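Long-range contact in chromosome partition protein Smc (Pyrococcus yayanosii, PDB 5XEI), which probably takes part in chromosome condensation and partitioning, binding and hydrolysing ATP through the head domain that forms one end of this construct: residues E8-V20 with L66-K78. Residues are numbered along the deposited sequence; the frame is centred on the assembly and turned at random.
Sequences ELKGFKSYGNRKV and LIFAGSKGEPPAK
F12 and I67 form a single beta bridge between two loops of the ATPase head: the turn linking strands 3-10 and 20-23, and the long loop that runs into strand 80-87. Two backbone hydrogen bonds make it, F68 N to G11 O (3.0 Å) and K13 N to L66 O (2.9 Å). Beside them the F12 ring lies alongside L66, F12 CE1 reaching L66 CB at 4.2 Å. F68 has CG anti to its own N (chi1 -172°), which brings G16 CA over the centre of one ring face, 4.1 Å from the centroid, a CH-pi contact, while G70 N of its own loop lies over the opposite face and K13 O at the edge. Replacing F68 by a leucine would probably leave G16 CA and G70 N without the flat ring between them. Farther along, E74 OE2 accepts from the backbone N of N17 at 3.1 Å, and the same carboxylate faces R18 in a salt bridge whose geometry is doubtful. K13 NZ makes a salt bridge with D44 and bonds M58 O, and S14 bonds N41, a predicted ATP-binding residue. Because backbone bonds fix the turn against the second loop, a shift of that loop would probably be felt at S14 and N41.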
ATOM      1  N   GLU A   8     -28.909 -23.508  -8.975  1.00 52.18           N
ATOM      2  CA  GLU A   8     -29.982 -24.176  -8.246  1.00 54.77           C
ATOM      3  C   GLU A   8     -30.757 -23.196  -7.388  1.00 54.20           C
ATOM      4  O   GLU A   8     -30.176 -22.510  -6.533  1.00 48.11           O
ATOM      5  CB  GLU A   8     -29.465 -25.305  -7.362  1.00 48.90           C
ATOM      6  CG  GLU A   8     -28.462 -26.159  -8.068  1.00 58.55           C
ATOM      7  CD  GLU A   8     -28.157 -27.431  -7.313  1.00 67.51           C
ATOM      8  OE1 GLU A   8     -27.697 -27.322  -6.156  1.00 75.45           O
ATOM      9  OE2 GLU A   8     -28.338 -28.529  -7.889  1.00 71.81           O
ATOM     10  N   LEU A   9     -32.071 -23.191  -7.591  1.00 46.24           N
ATOM     11  CA  LEU A   9     -32.998 -22.362  -6.842  1.00 48.56           C
ATOM     12  C   LEU A   9     -33.879 -23.257  -5.987  1.00 49.49           C
ATOM     13  O   LEU A   9     -34.449 -24.229  -6.490  1.00 55.20           O
ATOM     14  CB  LEU A   9     -33.868 -21.527  -7.782  1.00 50.74           C
ATOM     15  CG  LEU A   9     -33.178 -20.470  -8.646  1.00 51.35           C
ATOM     16  CD1 LEU A   9     -32.674 -21.073  -9.944  1.00 50.02           C
ATOM     17  CD2 LEU A   9     -34.119 -19.320  -8.937  1.00 51.94           C
ATOM     18  N   LYS A  10     -33.989 -22.940  -4.698  1.00 47.36           N
ATOM     19  CA  LYS A  10     -35.026 -23.530  -3.860  1.00 50.88           C
ATOM     20  C   LYS A  10     -35.664 -22.434  -3.019  1.00 41.47           C
ATOM     21  O   LYS A  10     -34.983 -21.785  -2.223  1.00 45.55           O
ATOM     22  CB  LYS A  10     -34.476 -24.655  -2.984  1.00 57.55           C
ATOM     23  CG  LYS A  10     -35.564 -25.394  -2.220  1.00 54.76           C
ATOM     24  CD  LYS A  10     -35.248 -26.879  -2.034  1.00 63.04           C
ATOM     25  CE  LYS A  10     -34.951 -27.228  -0.575  1.00 74.01           C
ATOM     26  NZ  LYS A  10     -34.336 -28.586  -0.432  1.00 80.10           N
ATOM     27  N   GLY A  11     -36.959 -22.208  -3.229  1.00 42.14           N
ATOM     28  CA  GLY A  11     -37.687 -21.186  -2.511  1.00 37.47           C
ATOM     29  C   GLY A  11     -37.445 -19.769  -2.954  1.00 37.86           C
ATOM     30  O   GLY A  11     -37.660 -18.850  -2.163  1.00 39.31           O
ATOM     31  N   PHE A  12     -37.040 -19.553  -4.202  1.00 44.07           N
ATOM     32  CA  PHE A  12     -36.567 -18.256  -4.681  1.00 39.48           C
ATOM     33  C   PHE A  12     -37.607 -17.641  -5.612  1.00 41.11           C
ATOM     34  O   PHE A  12     -37.938 -18.224  -6.657  1.00 39.95           O
ATOM     35  CB  PHE A  12     -35.222 -18.394  -5.403  1.00 35.21           C
ATOM     36  CG  PHE A  12     -34.583 -17.085  -5.756  1.00 36.85           C
ATOM     37  CD1 PHE A  12     -33.839 -16.379  -4.807  1.00 41.62           C
ATOM     38  CD2 PHE A  12     -34.719 -16.548  -7.034  1.00 39.66           C
ATOM     39  CE1 PHE A  12     -33.258 -15.163  -5.136  1.00 44.74           C
ATOM     40  CE2 PHE A  12     -34.134 -15.318  -7.376  1.00 35.74           C
ATOM     41  CZ  PHE A  12     -33.411 -14.631  -6.438  1.00 34.90           C
ATOM     42  N   LYS A  13     -38.103 -16.462  -5.237  1.00 38.15           N
ATOM     43  CA  LYS A  13     -39.058 -15.723  -6.047  1.00 37.16           C
ATOM     44  C   LYS A  13     -40.099 -16.649  -6.670  1.00 42.73           C
ATOM     45  O   LYS A  13     -40.632 -17.523  -5.983  1.00 43.15           O
ATOM     46  CB  LYS A  13     -38.318 -14.929  -7.101  1.00 36.15           C
ATOM     47  CG  LYS A  13     -37.300 -13.994  -6.504  1.00 37.35           C
ATOM     48  CD  LYS A  13     -36.963 -12.842  -7.452  1.00 39.46           C
ATOM     49  CE  LYS A  13     -37.746 -11.587  -7.152  1.00 39.71           C
ATOM     50  NZ  LYS A  13     -37.285 -10.467  -8.018  1.00 53.82           N
ATOM     51  N   SER A  14     -40.365 -16.513  -7.964  1.00 42.45           N
ATOM     52  CA  SER A  14     -41.411 -17.287  -8.629  1.00 37.10           C
ATOM     53  C   SER A  14     -41.117 -18.790  -8.740  1.00 39.60           C
ATOM     54  O   SER A  14     -41.883 -19.530  -9.374  1.00 44.58           O
ATOM     55  CB  SER A  14     -41.647 -16.711 -10.023  1.00 47.51           C
ATOM     56  OG  SER A  14     -40.455 -16.756 -10.795  1.00 47.09           O
ATOM     57  N   TYR A  15     -40.058 -19.366  -8.202  1.00 40.65           N
ATOM     58  CA  TYR A  15     -39.824 -20.795  -8.328  1.00 45.90           C
ATOM     59  C   TYR A  15     -40.305 -21.465  -7.044  1.00 53.32           C
ATOM     60  O   TYR A  15     -40.267 -20.864  -5.964  1.00 52.30           O
ATOM     61  CB  TYR A  15     -38.338 -21.061  -8.632  1.00 46.83           C
ATOM     62  CG  TYR A  15     -37.930 -20.423  -9.950  1.00 44.25           C
ATOM     63  CD1 TYR A  15     -37.817 -19.044 -10.064  1.00 49.21           C
ATOM     64  CD2 TYR A  15     -37.705 -21.182 -11.091  1.00 45.40           C
ATOM     65  CE1 TYR A  15     -37.479 -18.431 -11.265  1.00 44.85           C
ATOM     66  CE2 TYR A  15     -37.362 -20.569 -12.314  1.00 47.64           C
ATOM     67  CZ  TYR A  15     -37.252 -19.189 -12.381  1.00 45.82           C
ATOM     68  OH  TYR A  15     -36.933 -18.538 -13.556  1.00 44.27           O
ATOM     69  N   GLY A  16     -40.829 -22.677  -7.164  1.00 55.82           N
ATOM     70  CA  GLY A  16     -41.557 -23.250  -6.051  1.00 54.89           C
ATOM     71  C   GLY A  16     -40.626 -23.673  -4.933  1.00 55.93           C
ATOM     72  O   GLY A  16     -39.436 -23.354  -4.910  1.00 59.82           O
ATOM     73  N   ASN A  17     -41.193 -24.422  -3.978  1.00 57.94           N
ATOM     74  CA  ASN A  17     -40.362 -25.055  -2.950  1.00 56.20           C
ATOM     75  C   ASN A  17     -39.507 -26.174  -3.523  1.00 52.82           C
ATOM     76  O   ASN A  17     -38.470 -26.511  -2.946  1.00 57.89           O
ATOM     77  CB  ASN A  17     -41.220 -25.616  -1.820  1.00 54.15           C
ATOM     78  CG  ASN A  17     -42.296 -24.669  -1.395  1.00 48.20           C
ATOM     79  OD1 ASN A  17     -43.466 -24.851  -1.732  1.00 49.47           O
ATOM     80  ND2 ASN A  17     -41.908 -23.629  -0.661  1.00 49.43           N
ATOM     81  N   ARG A  18     -39.934 -26.777  -4.630  1.00 60.64           N
ATOM     82  CA  ARG A  18     -39.094 -27.747  -5.323  1.00 66.45           C
ATOM     83  C   ARG A  18     -37.759 -27.113  -5.706  1.00 58.02           C
ATOM     84  O   ARG A  18     -37.719 -26.029  -6.294  1.00 56.60           O
ATOM     85  CB  ARG A  18     -39.813 -28.269  -6.569  1.00 62.63           C
ATOM     86  CG  ARG A  18     -41.070 -29.033  -6.235  1.00 75.29           C
ATOM     87  CD  ARG A  18     -41.780 -29.602  -7.458  1.00 76.50           C
ATOM     88  NE  ARG A  18     -42.911 -28.790  -7.927  1.00 88.90           N
ATOM     89  CZ  ARG A  18     -44.050 -28.590  -7.254  1.00 90.90           C
ATOM     90  NH1 ARG A  18     -44.218 -29.108  -6.038  1.00 86.15           N
ATOM     91  NH2 ARG A  18     -45.029 -27.856  -7.792  1.00 84.03           N
ATOM     92  N   LYS A  19     -36.663 -27.771  -5.334  1.00 52.76           N
ATOM     93  CA  LYS A  19     -35.363 -27.393  -5.870  1.00 57.41           C
ATOM     94  C   LYS A  19     -35.427 -27.388  -7.399  1.00 57.30           C
ATOM     95  O   LYS A  19     -36.153 -28.179  -8.009  1.00 53.73           O
ATOM     96  CB  LYS A  19     -34.304 -28.369  -5.359  1.00 54.36           C
ATOM     97  CG  LYS A  19     -32.871 -28.129  -5.804  1.00 53.33           C
ATOM     98  CD  LYS A  19     -32.023 -29.332  -5.388  1.00 50.41           C
ATOM     99  CE  LYS A  19     -30.535 -29.091  -5.521  1.00 64.70           C
ATOM    100  NZ  LYS A  19     -29.734 -30.349  -5.312  1.00 71.02           N
ATOM    101  N   VAL A  20     -34.709 -26.454  -8.016  1.00 49.45           N
ATOM    102  CA  VAL A  20     -34.681 -26.291  -9.466  1.00 47.70           C
ATOM    103  C   VAL A  20     -33.228 -26.228  -9.910  1.00 47.32           C
ATOM    104  O   VAL A  20     -32.459 -25.422  -9.383  1.00 52.94           O
ATOM    105  CB  VAL A  20     -35.412 -25.016  -9.906  1.00 45.81           C
ATOM    106  CG1 VAL A  20     -35.243 -24.819 -11.380  1.00 51.55           C
ATOM    107  CG2 VAL A  20     -36.859 -25.097  -9.541  1.00 50.31           C
ATOM    108  N   LEU A  66     -37.458 -11.887  -1.503  1.00 51.43           N
ATOM    109  CA  LEU A  66     -36.902 -12.815  -2.469  1.00 49.06           C
ATOM    110  C   LEU A  66     -37.372 -14.232  -2.195  1.00 43.84           C
ATOM    111  O   LEU A  66     -36.922 -15.169  -2.868  1.00 42.48           O
ATOM    112  CB  LEU A  66     -35.370 -12.776  -2.427  1.00 48.99           C
ATOM    113  CG  LEU A  66     -34.710 -11.439  -2.712  1.00 47.16           C
ATOM    114  CD1 LEU A  66     -33.332 -11.447  -2.193  1.00 41.24           C
ATOM    115  CD2 LEU A  66     -34.673 -11.246  -4.187  1.00 57.25           C
ATOM    116  N   ILE A  67     -38.229 -14.414  -1.197  1.00 39.89           N
ATOM    117  CA  ILE A  67     -38.648 -15.740  -0.759  1.00 43.30           C
ATOM    118  C   ILE A  67     -40.040 -16.036  -1.310  1.00 43.37           C
ATOM    119  O   ILE A  67     -40.952 -15.193  -1.233  1.00 39.42           O
ATOM    120  CB  ILE A  67     -38.605 -15.855   0.771  1.00 41.68           C
ATOM    121  CG1 ILE A  67     -37.266 -15.320   1.283  1.00 38.57           C
ATOM    122  CG2 ILE A  67     -38.752 -17.303   1.180  1.00 40.58           C
ATOM    123  CD1 ILE A  67     -37.191 -15.141   2.761  1.00 38.79           C
ATOM    124  N   PHE A  68     -40.180 -17.214  -1.918  1.00 33.60           N
ATOM    125  CA  PHE A  68     -41.456 -17.699  -2.418  1.00 39.30           C
ATOM    126  C   PHE A  68     -42.566 -17.417  -1.416  1.00 42.94           C
ATOM    127  O   PHE A  68     -42.578 -17.966  -0.308  1.00 39.30           O
ATOM    128  CB  PHE A  68     -41.365 -19.195  -2.712  1.00 43.29           C
ATOM    129  CG  PHE A  68     -42.560 -19.748  -3.415  1.00 44.29           C
ATOM    130  CD1 PHE A  68     -42.931 -19.257  -4.658  1.00 46.03           C
ATOM    131  CD2 PHE A  68     -43.306 -20.776  -2.843  1.00 43.84           C
ATOM    132  CE1 PHE A  68     -44.032 -19.770  -5.338  1.00 44.87           C
ATOM    133  CE2 PHE A  68     -44.400 -21.304  -3.503  1.00 46.50           C
ATOM    134  CZ  PHE A  68     -44.771 -20.796  -4.760  1.00 50.50           C
ATOM    135  N   ALA A  69     -43.473 -16.520  -1.786  1.00 44.68           N
ATOM    136  CA  ALA A  69     -44.602 -16.161  -0.948  1.00 40.94           C
ATOM    137  C   ALA A  69     -45.757 -17.156  -1.057  1.00 41.24           C
ATOM    138  O   ALA A  69     -46.799 -16.939  -0.441  1.00 37.58           O
ATOM    139  CB  ALA A  69     -45.069 -14.752  -1.312  1.00 34.64           C
ATOM    140  N   GLY A  70     -45.595 -18.231  -1.823  1.00 41.75           N
ATOM    141  CA  GLY A  70     -46.579 -19.278  -1.951  1.00 38.05           C
ATOM    142  C   GLY A  70     -47.517 -19.049  -3.129  1.00 45.31           C
ATOM    143  O   GLY A  70     -47.744 -17.916  -3.568  1.00 47.72           O
ATOM    144  N   SER A  71     -48.074 -20.146  -3.635  1.00 46.83           N
ATOM    145  CA  SER A  71     -49.024 -20.102  -4.739  1.00 45.78           C
ATOM    146  C   SER A  71     -50.232 -20.971  -4.424  1.00 47.76           C
ATOM    147  O   SER A  71     -50.328 -21.592  -3.362  1.00 42.84           O
ATOM    148  CB  SER A  71     -48.385 -20.568  -6.052  1.00 49.27           C
ATOM    149  OG  SER A  71     -48.014 -21.937  -5.968  1.00 54.47           O
ATOM    150  N   LYS A  72     -51.142 -21.024  -5.400  1.00 57.72           N
ATOM    151  CA  LYS A  72     -52.348 -21.844  -5.300  1.00 51.25           C
ATOM    152  C   LYS A  72     -52.031 -23.283  -4.921  1.00 49.11           C
ATOM    153  O   LYS A  72     -52.769 -23.907  -4.159  1.00 59.70           O
ATOM    154  CB  LYS A  72     -53.095 -21.798  -6.631  1.00 50.72           C
ATOM    155  CG  LYS A  72     -53.986 -22.988  -6.885  1.00 65.25           C
ATOM    156  CD  LYS A  72     -54.393 -23.096  -8.355  1.00 72.30           C
ATOM    157  CE  LYS A  72     -55.165 -24.398  -8.607  1.00 74.27           C
ATOM    158  NZ  LYS A  72     -55.359 -24.669 -10.060  1.00 78.31           N
ATOM    159  N   GLY A  73     -50.937 -23.827  -5.426  1.00 47.88           N
ATOM    160  CA  GLY A  73     -50.694 -25.240  -5.237  1.00 50.57           C
ATOM    161  C   GLY A  73     -49.526 -25.556  -4.332  1.00 55.81           C
ATOM    162  O   GLY A  73     -49.275 -26.729  -4.041  1.00 56.76           O
ATOM    163  N   GLU A  74     -48.789 -24.534  -3.891  1.00 48.98           N
ATOM    164  CA  GLU A  74     -47.626 -24.782  -3.057  1.00 44.20           C
ATOM    165  C   GLU A  74     -47.588 -23.808  -1.893  1.00 42.03           C
ATOM    166  O   GLU A  74     -47.941 -22.635  -2.047  1.00 42.62           O
ATOM    167  CB  GLU A  74     -46.331 -24.659  -3.849  1.00 43.71           C
ATOM    168  CG  GLU A  74     -46.297 -25.492  -5.094  1.00 55.85           C
ATOM    169  CD  GLU A  74     -44.940 -25.486  -5.751  1.00 61.30           C
ATOM    170  OE1 GLU A  74     -44.879 -25.701  -6.976  1.00 70.02           O
ATOM    171  OE2 GLU A  74     -43.932 -25.274  -5.044  1.00 65.29           O
ATOM    172  N   PRO A  75     -47.154 -24.268  -0.724  1.00 43.54           N
ATOM    173  CA  PRO A  75     -47.060 -23.397   0.465  1.00 42.64           C
ATOM    174  C   PRO A  75     -45.919 -22.409   0.357  1.00 42.49           C
ATOM    175  O   PRO A  75     -44.916 -22.679  -0.323  1.00 40.22           O
ATOM    176  CB  PRO A  75     -46.788 -24.396   1.595  1.00 34.19           C
ATOM    177  CG  PRO A  75     -46.066 -25.521   0.884  1.00 36.90           C
ATOM    178  CD  PRO A  75     -46.796 -25.662  -0.411  1.00 41.46           C
ATOM    179  N   PRO A  76     -46.004 -21.279   1.060  1.00 46.64           N
ATOM    180  CA  PRO A  76     -44.875 -20.339   1.096  1.00 40.64           C
ATOM    181  C   PRO A  76     -43.615 -21.037   1.584  1.00 38.53           C
ATOM    182  O   PRO A  76     -43.667 -21.987   2.366  1.00 46.73           O
ATOM    183  CB  PRO A  76     -45.333 -19.262   2.084  1.00 40.56           C
ATOM    184  CG  PRO A  76     -46.837 -19.458   2.219  1.00 39.94           C
ATOM    185  CD  PRO A  76     -47.073 -20.910   2.009  1.00 37.63           C
ATOM    186  N   ALA A  77     -42.472 -20.577   1.094  1.00 43.06           N
ATOM    187  CA  ALA A  77     -41.220 -21.219   1.448  1.00 41.66           C
ATOM    188  C   ALA A  77     -40.761 -20.766   2.821  1.00 39.77           C
ATOM    189  O   ALA A  77     -41.111 -19.680   3.295  1.00 36.67           O
ATOM    190  CB  ALA A  77     -40.143 -20.900   0.416  1.00 47.26           C
ATOM    191  N   LYS A  78     -39.951 -21.610   3.460  1.00 41.89           N
ATOM    192  CA  LYS A  78     -39.374 -21.214   4.738  1.00 43.85           C
ATOM    193  C   LYS A  78     -38.152 -20.329   4.570  1.00 41.51           C
ATOM    194  O   LYS A  78     -37.706 -19.732   5.556  1.00 44.99           O
ATOM    195  CB  LYS A  78     -38.993 -22.439   5.590  1.00 50.90           C
ATOM    196  CG  LYS A  78     -40.020 -23.579   5.665  1.00 55.33           C
ATOM    197  CD  LYS A  78     -41.324 -23.174   6.347  1.00 62.23           C
ATOM    198  CE  LYS A  78     -42.415 -24.250   6.130  1.00 72.51           C
ATOM    199  NZ  LYS A  78     -43.833 -23.732   6.254  1.00 69.96           N
TER